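Lin1840 protein (Listeria innocua serovar 6a, PDB 4ZOC) is a family 3 beta-glucosidase of beta-1,2-glucan metabolism that probably releases beta-D-glucose from the non-reducing ends of its substrates. Local coordinates at residues A188-F193 with A229-V234; E262-L267 with V329-N334. The protein carries 2 engineered substitutions. One frame throughout, in Å; residues are numbered along the deposited sequence.

Interaction 1: residues A188-F193 with A229-V234; sequences ACVKHF and AGAKLV
Ala188, Cys189 and Val190 lie alongside Leu233 and Val234 as parallel neighbours in the TIM barrel of the family 3 N-terminal domain. Strands 187-193 and 233-236 are joined by a beta-alpha-beta crossover whose return leg includes helix 221-228. Two backbone hydrogen bonds set the register: Leu233 N donates to Ala188 O at 3.1 Å, and Val190 N donates to Leu233 O at 3.0 Å. Leu233 O also receives a CA-H...O contact from Cys189 CA at 3.3 Å, and Val190 O receives a similar one from Val234 CA at 3.4 Å.

Polar side-chain support comes from Gln173, which bridges the start of strand 187-193 and the turn leading into strand 233-236: OE1 accepts from Ala188 N and Lys232 N, and NE2 bonds Gly230 O. Gly230, with positive phi, forms the Schellman end of the preceding helix and turns the chain toward the strand. The amine of Lys232 leads off to a salt bridge with Asp338.

Apolar contacts occupy both faces of the strand pair. On one, Cys189 meets Leu233, SG resting 3.7 Å from CB. On the other, which carries Val190 and Val234, the CG2 branch of Val190 abuts Ala231 CB at 3.5 Å, just before the second strand begins. Helix 221-228 covers this face, and its Tyr223 stacks edge-to-face with the ring of Phe193. Placing CG anti to the backbone N (chi1 -156°) carries that ring past Val234 toward the tyrosine. Phe193, which lies beyond the cis peptide between Lys191 and His192, crosses the valine at a slant, and its CB is 3.7 Å from Val234 CG1.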
ATOM      1  N   ALA A 188      26.294   9.915 -16.413  1.00  8.46           N
ATOM      2  CA  ALA A 188      25.238   9.170 -15.750  1.00  8.26           C
ATOM      3  C   ALA A 188      23.956   9.976 -15.747  1.00  9.29           C
ATOM      4  O   ALA A 188      23.999  11.183 -15.749  1.00 10.05           O
ATOM      5  CB  ALA A 188      25.689   8.826 -14.331  1.00  8.76           C
ATOM      6  N   CYS A 189      22.812   9.291 -15.734  1.00  9.02           N
ATOM      7  CA  CYS A 189      21.515   9.861 -15.653  1.00  9.21           C
ATOM      8  C   CYS A 189      20.748   9.140 -14.521  1.00  8.81           C
ATOM      9  O   CYS A 189      20.383   7.986 -14.634  1.00  9.32           O
ATOM     10  CB  CYS A 189      20.741   9.640 -16.941  1.00  9.65           C
ATOM     11  SG  CYS A 189      19.097  10.301 -16.983  1.00  9.59           S
ATOM     12  N   VAL A 190      20.477   9.892 -13.480  1.00  7.42           N
ATOM     13  CA  VAL A 190      19.704   9.431 -12.299  1.00  7.94           C
ATOM     14  C   VAL A 190      18.286   9.183 -12.739  1.00  8.25           C
ATOM     15  O   VAL A 190      17.740  10.029 -13.427  1.00  7.13           O
ATOM     16  CB  VAL A 190      19.762  10.530 -11.179  1.00  9.98           C
ATOM     17  CG1 VAL A 190      18.747  10.337 -10.065  1.00  9.97           C
ATOM     18  CG2 VAL A 190      21.143  10.569 -10.522  1.00  8.87           C
ATOM     19  N   LYS A 191      17.643   8.100 -12.295  1.00  7.84           N
ATOM     20  CA  LYS A 191      16.243   7.884 -12.642  1.00  7.00           C
ATOM     21  C   LYS A 191      15.593   7.140 -11.426  1.00  6.83           C
ATOM     22  O   LYS A 191      16.346   6.574 -10.581  1.00  5.13           O
ATOM     23  CB  LYS A 191      16.076   7.098 -13.969  1.00  7.40           C
ATOM     24  CG  LYS A 191      16.554   5.673 -13.876  1.00  9.46           C
ATOM     25  CD  LYS A 191      16.648   5.045 -15.247  1.00  7.95           C
ATOM     26  CE  LYS A 191      16.826   3.559 -15.234  1.00  6.76           C
ATOM     27  NZ  LYS A 191      16.992   3.033 -16.580  1.00  5.85           N
ATOM     28  N   HIS A 192      14.284   7.203 -11.296  1.00  7.18           N
ATOM     29  CA  HIS A 192      13.311   7.932 -12.077  1.00  6.66           C
ATOM     30  C   HIS A 192      12.710   8.964 -11.121  1.00  7.00           C
ATOM     31  O   HIS A 192      12.137   8.615 -10.084  1.00  7.25           O
ATOM     32  CB  HIS A 192      12.150   6.997 -12.597  1.00  6.03           C
ATOM     33  CG  HIS A 192      12.621   5.843 -13.415  1.00  5.82           C
ATOM     34  ND1 HIS A 192      13.010   4.646 -12.849  1.00  7.15           N
ATOM     35  CD2 HIS A 192      12.731   5.677 -14.767  1.00  7.20           C
ATOM     36  CE1 HIS A 192      13.396   3.813 -13.818  1.00  7.07           C
ATOM     37  NE2 HIS A 192      13.210   4.412 -14.983  1.00  7.60           N
ATOM     38  N   PHE A 193      12.835  10.228 -11.464  1.00  8.71           N
ATOM     39  CA  PHE A 193      12.472  11.290 -10.528  1.00  7.73           C
ATOM     40  C   PHE A 193      10.954  11.468 -10.569  1.00  7.28           C
ATOM     41  O   PHE A 193      10.437  11.918 -11.595  1.00  8.30           O
ATOM     42  CB  PHE A 193      13.249  12.600 -10.861  1.00  8.63           C
ATOM     43  CG  PHE A 193      13.393  13.532  -9.698  1.00  8.36           C
ATOM     44  CD1 PHE A 193      14.311  13.269  -8.681  1.00 10.01           C
ATOM     45  CD2 PHE A 193      12.590  14.671  -9.617  1.00  8.68           C
ATOM     46  CE1 PHE A 193      14.470  14.142  -7.604  1.00 11.96           C
ATOM     47  CE2 PHE A 193      12.738  15.556  -8.562  1.00  8.07           C
ATOM     48  CZ  PHE A 193      13.649  15.270  -7.539  1.00 10.35           C
ATOM     49  N   ALA A 229      26.664  14.391  -5.950  1.00 13.03           N
ATOM     50  CA  ALA A 229      27.901  13.767  -6.351  1.00 16.32           C
ATOM     51  C   ALA A 229      28.256  14.070  -7.820  1.00 14.07           C
ATOM     52  O   ALA A 229      29.284  13.620  -8.269  1.00 15.87           O
ATOM     53  CB  ALA A 229      27.813  12.264  -6.158  1.00 17.20           C
ATOM     54  N   GLY A 230      27.377  14.772  -8.541  1.00 13.98           N
ATOM     55  CA  GLY A 230      27.681  15.253  -9.884  1.00 12.24           C
ATOM     56  C   GLY A 230      27.031  14.555 -11.028  1.00 12.29           C
ATOM     57  O   GLY A 230      27.478  14.743 -12.177  1.00  8.97           O
ATOM     58  N   ALA A 231      26.000  13.727 -10.759  1.00  9.73           N
ATOM     59  CA  ALA A 231      25.301  13.067 -11.906  1.00 10.13           C
ATOM     60  C   ALA A 231      24.898  14.088 -12.955  1.00  8.83           C
ATOM     61  O   ALA A 231      24.268  15.124 -12.632  1.00  9.43           O
ATOM     62  CB  ALA A 231      24.065  12.301 -11.448  1.00 10.71           C
ATOM     63  N   LYS A 232      25.229  13.834 -14.217  1.00  9.27           N
ATOM     64  CA  LYS A 232      24.952  14.836 -15.242  1.00 10.46           C
ATOM     65  C   LYS A 232      23.536  15.053 -15.638  1.00  9.91           C
ATOM     66  O   LYS A 232      23.174  16.195 -15.951  1.00 12.06           O
ATOM     67  CB  LYS A 232      25.839  14.621 -16.454  1.00  9.44           C
ATOM     68  CG  LYS A 232      27.319  14.977 -16.151  1.00 12.04           C
ATOM     69  CD  LYS A 232      27.498  16.459 -16.290  1.00 16.76           C
ATOM     70  CE  LYS A 232      28.851  17.009 -15.976  1.00 20.06           C
ATOM     71  NZ  LYS A 232      28.703  18.509 -16.032  1.00 19.92           N
ATOM     72  N   LEU A 233      22.711  13.992 -15.706  1.00  8.65           N
ATOM     73  CA  LEU A 233      21.331  14.111 -16.148  1.00  7.75           C
ATOM     74  C   LEU A 233      20.372  13.516 -15.093  1.00  7.26           C
ATOM     75  O   LEU A 233      20.804  12.734 -14.254  1.00  7.28           O
ATOM     76  CB  LEU A 233      21.078  13.354 -17.453  1.00  8.38           C
ATOM     77  CG  LEU A 233      21.776  13.854 -18.739  1.00  9.29           C
ATOM     78  CD1 LEU A 233      23.192  13.339 -18.843  1.00 11.83           C
ATOM     79  CD2 LEU A 233      20.939  13.433 -19.957  1.00  9.24           C
ATOM     80  N   VAL A 234      19.117  13.892 -15.160  1.00  8.75           N
ATOM     81  CA  VAL A 234      18.043  13.264 -14.421  1.00  9.24           C
ATOM     82  C   VAL A 234      16.953  12.888 -15.399  1.00  8.65           C
ATOM     83  O   VAL A 234      16.695  13.620 -16.356  1.00  7.87           O
ATOM     84  CB  VAL A 234      17.518  14.200 -13.330  1.00 10.98           C
ATOM     85  CG1 VAL A 234      16.306  13.608 -12.588  1.00 11.95           C
ATOM     86  CG2 VAL A 234      18.615  14.463 -12.345  1.00 11.32           C
TER

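Interaction 2: residues E262-L267 with V329-N334; sequences EFDGVL and VLRMLN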
ATOM      1  N   GLU A 262      19.383  21.981  -6.694  1.00 12.50           N
ATOM      2  CA  GLU A 262      20.361  22.790  -7.507  1.00 14.20           C
ATOM      3  C   GLU A 262      20.818  22.054  -8.735  1.00 15.50           C
ATOM      4  O   GLU A 262      21.955  22.244  -9.207  1.00 16.89           O
ATOM      5  CB  GLU A 262      21.583  23.204  -6.657  1.00 13.44           C
ATOM      6  CG  GLU A 262      21.236  24.036  -5.462  1.00 18.18           C
ATOM      7  CD  GLU A 262      22.504  24.520  -4.790  1.00 26.54           C
ATOM      8  OE1 GLU A 262      22.969  23.805  -3.908  1.00 42.73           O
ATOM      9  OE2 GLU A 262      23.095  25.529  -5.182  1.00 31.75           O
ATOM     10  N   PHE A 263      19.938  21.235  -9.310  1.00 13.98           N
ATOM     11  CA  PHE A 263      20.316  20.504 -10.530  1.00 12.27           C
ATOM     12  C   PHE A 263      20.185  21.442 -11.735  1.00 13.43           C
ATOM     13  O   PHE A 263      19.123  22.024 -11.956  1.00 14.36           O
ATOM     14  CB  PHE A 263      19.418  19.294 -10.675  1.00 10.86           C
ATOM     15  CG  PHE A 263      19.603  18.548 -11.961  1.00  9.32           C
ATOM     16  CD1 PHE A 263      20.799  17.819 -12.152  1.00  9.57           C
ATOM     17  CD2 PHE A 263      18.662  18.612 -13.004  1.00  9.97           C
ATOM     18  CE1 PHE A 263      21.041  17.176 -13.350  1.00 11.91           C
ATOM     19  CE2 PHE A 263      18.918  17.942 -14.224  1.00  9.77           C
ATOM     20  CZ  PHE A 263      20.096  17.220 -14.383  1.00  9.60           C
ATOM     21  N   ASP A 264      21.260  21.541 -12.527  1.00 12.58           N
ATOM     22  CA  ASP A 264      21.256  22.409 -13.681  1.00 14.60           C
ATOM     23  C   ASP A 264      21.612  21.675 -14.974  1.00 17.81           C
ATOM     24  O   ASP A 264      22.001  22.334 -15.931  1.00 17.69           O
ATOM     25  CB  ASP A 264      22.269  23.571 -13.511  1.00 21.79           C
ATOM     26  CG  ASP A 264      22.038  24.717 -14.531  1.00 22.71           C
ATOM     27  OD1 ASP A 264      20.883  25.095 -14.841  1.00 28.29           O
ATOM     28  OD2 ASP A 264      23.005  25.282 -15.037  1.00 29.83           O
ATOM     29  N   GLY A 265      21.355  20.365 -15.053  1.00 11.70           N
ATOM     30  CA  GLY A 265      21.595  19.604 -16.226  1.00 12.25           C
ATOM     31  C   GLY A 265      20.297  19.261 -16.964  1.00  9.19           C
ATOM     32  O   GLY A 265      19.194  19.804 -16.711  1.00  8.51           O
ATOM     33  N   VAL A 266      20.465  18.403 -17.987  1.00 10.33           N
ATOM     34  CA  VAL A 266      19.388  17.995 -18.850  1.00  9.24           C
ATOM     35  C   VAL A 266      18.415  17.152 -17.994  1.00 10.04           C
ATOM     36  O   VAL A 266      18.830  16.200 -17.367  1.00  9.43           O
ATOM     37  CB  VAL A 266      19.903  17.248 -20.083  1.00  8.70           C
ATOM     38  CG1 VAL A 266      18.760  16.576 -20.874  1.00  9.99           C
ATOM     39  CG2 VAL A 266      20.720  18.226 -20.976  1.00  9.86           C
ATOM     40  N   LEU A 267      17.136  17.543 -18.000  1.00  9.65           N
ATOM     41  CA  LEU A 267      16.050  16.683 -17.494  1.00  8.81           C
ATOM     42  C   LEU A 267      15.416  16.033 -18.744  1.00  8.78           C
ATOM     43  O   LEU A 267      14.875  16.746 -19.661  1.00 12.67           O
ATOM     44  CB  LEU A 267      15.071  17.513 -16.639  1.00  9.58           C
ATOM     45  CG  LEU A 267      13.864  16.762 -16.058  1.00  9.62           C
ATOM     46  CD1 LEU A 267      14.319  15.646 -15.101  1.00 10.20           C
ATOM     47  CD2 LEU A 267      12.910  17.692 -15.410  1.00 10.11           C
ATOM     48  N   VAL A 329      17.601  24.345 -24.505  1.00 10.57           N
ATOM     49  CA  VAL A 329      18.624  24.200 -25.532  1.00  9.29           C
ATOM     50  C   VAL A 329      20.049  24.400 -24.939  1.00 10.63           C
ATOM     51  O   VAL A 329      20.966  23.619 -25.225  1.00 12.74           O
ATOM     52  CB  VAL A 329      18.333  25.123 -26.744  1.00  9.53           C
ATOM     53  CG1 VAL A 329      19.513  25.149 -27.697  1.00 10.05           C
ATOM     54  CG2 VAL A 329      17.067  24.710 -27.454  1.00 10.39           C
ATOM     55  N   LEU A 330      20.256  25.449 -24.143  1.00 10.70           N
ATOM     56  CA  LEU A 330      21.517  25.716 -23.525  1.00 10.83           C
ATOM     57  C   LEU A 330      21.933  24.527 -22.658  1.00 10.99           C
ATOM     58  O   LEU A 330      23.081  24.118 -22.672  1.00 11.30           O
ATOM     59  CB  LEU A 330      21.472  26.968 -22.680  1.00 14.41           C
ATOM     60  CG  LEU A 330      22.807  27.340 -22.021  1.00 18.25           C
ATOM     61  CD1 LEU A 330      23.984  27.435 -22.983  1.00 18.77           C
ATOM     62  CD2 LEU A 330      22.613  28.645 -21.260  1.00 22.92           C
ATOM     63  N   ARG A 331      20.999  23.960 -21.886  1.00 10.99           N
ATOM     64  CA  ARG A 331      21.381  22.747 -21.155  1.00 10.81           C
ATOM     65  C   ARG A 331      21.875  21.546 -22.041  1.00  9.73           C
ATOM     66  O   ARG A 331      22.907  20.877 -21.717  1.00 11.32           O
ATOM     67  CB  ARG A 331      20.268  22.368 -20.164  1.00 11.37           C
ATOM     68  CG  ARG A 331      20.149  23.364 -19.025  1.00 11.37           C
ATOM     69  CD  ARG A 331      19.216  22.911 -17.871  1.00 12.00           C
ATOM     70  NE  ARG A 331      17.825  22.932 -18.243  1.00 12.92           N
ATOM     71  CZ  ARG A 331      16.968  23.941 -18.051  1.00 13.69           C
ATOM     72  NH1 ARG A 331      15.700  23.820 -18.425  1.00 11.94           N
ATOM     73  NH2 ARG A 331      17.367  25.045 -17.444  1.00 18.05           N
ATOM     74  N   MET A 332      21.194  21.329 -23.149  1.00 10.09           N
ATOM     75  CA  MET A 332      21.550  20.279 -24.122  1.00 12.18           C
ATOM     76  C   MET A 332      22.962  20.556 -24.678  1.00 12.68           C
ATOM     77  O   MET A 332      23.824  19.694 -24.760  1.00 10.87           O
ATOM     78  CB  MET A 332      20.489  20.208 -25.230  1.00 10.68           C
ATOM     79  CG  MET A 332      19.185  19.463 -24.869  1.00 12.07           C
ATOM     80  SD  MET A 332      19.531  17.680 -24.639  1.00 13.01           S
ATOM     81  CE  MET A 332      19.749  17.204 -26.378  1.00 11.46           C
ATOM     82  N   LEU A 333      23.188  21.809 -25.089  1.00 13.71           N
ATOM     83  CA  LEU A 333      24.482  22.144 -25.671  1.00 12.01           C
ATOM     84  C   LEU A 333      25.578  22.031 -24.601  1.00 11.78           C
ATOM     85  O   LEU A 333      26.673  21.512 -24.911  1.00 13.00           O
ATOM     86  CB  LEU A 333      24.435  23.530 -26.258  1.00 13.61           C
ATOM     87  CG  LEU A 333      23.906  23.686 -27.676  1.00 19.13           C
ATOM     88  CD1 LEU A 333      23.064  22.621 -28.291  1.00 21.03           C
ATOM     89  CD2 LEU A 333      23.446  25.116 -27.962  1.00 19.70           C
ATOM     90  N   ASN A 334      25.295  22.446 -23.350  1.00 10.94           N
ATOM     91  CA  ASN A 334      26.266  22.335 -22.223  1.00 11.30           C
ATOM     92  C   ASN A 334      26.634  20.862 -21.972  1.00 10.96           C
ATOM     93  O   ASN A 334      27.767  20.579 -21.839  1.00 11.94           O
ATOM     94  CB  ASN A 334      25.760  22.921 -20.880  1.00 12.70           C
ATOM     95  CG  ASN A 334      25.899  24.435 -20.799  1.00 15.80           C
ATOM     96  OD1 ASN A 334      26.610  25.034 -21.586  1.00 15.00           O
ATOM     97  ND2 ASN A 334      25.168  25.047 -19.896  1.00 18.58           N
TER
HETATM   98  O   HOH W   1      23.820  22.983 -17.869  1.00 14.50           O
HETATM   99  O   HOH W   2      19.842  26.385 -16.895  1.00 20.72           O
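Arg331 lays its aliphatic chain against the backbone of Asp264 and Gly265, its CD 3.4 Å from Asp264 O and 3.3 Å from Gly265 O. Next to it, Val266 points the CG2 methyl at the helix backbone, 3.5 Å from Arg331 O. The sulfur of Met332 touches both methyls of Val266, with SD 3.9 Å from CG2, and CE turns away from the valine. The loop entering strand 266-268 is thus packed on helix 322-338, a later helix of the domain and the second after the last barrel strand.

Two waters carry the polar side of the contact. One donates to Asp264 O at 2.7 Å and accepts from Asn334 ND2. The second bridges the charged groups: it donates to Asp264 OD1 at 2.6 Å and accepts from Arg331 NH2 at 2.9 Å, lying in the guanidinium plane at its edge. The carboxylate and guanidinium planes are 66° apart.

Further out, the bend of Arg331 at chi3 (-71°) turns the guanidinium so that NH1 makes a salt bridge with Asp299 OD1, while Asp299 OD2 accepts from Leu267 N. Arg258 NH1 donates to Gly265 O, bringing a second positive charge close to Arg331.

Asp264 OD1 stays 4.4 Å from Arg331 NH2, so this pair is water-mediated, and Asp299 probably does more of the work of balancing the arginine charge.

Following the chain, interaction 1 closes first: strand 187-193 is rejoined by strand 233-236 after helices 212-219 and 221-228. The chain then runs through helix 250-260 to strand 266-268, where interaction 2 opens. That contact closes at helix 322-338, after a longer loop containing strand 301-302, the last of the barrel. The two loops are in series, neither nested nor crossed. Interaction 1 pairs two barrel strands, and interaction 2 fixes the start of the next strand to helix 322-338. The two are linked within the sheet, where strands 233-236 and 266-268 are neighbours and Val234 N lies 3.2 Å from Val266 O, a probable hydrogen bond.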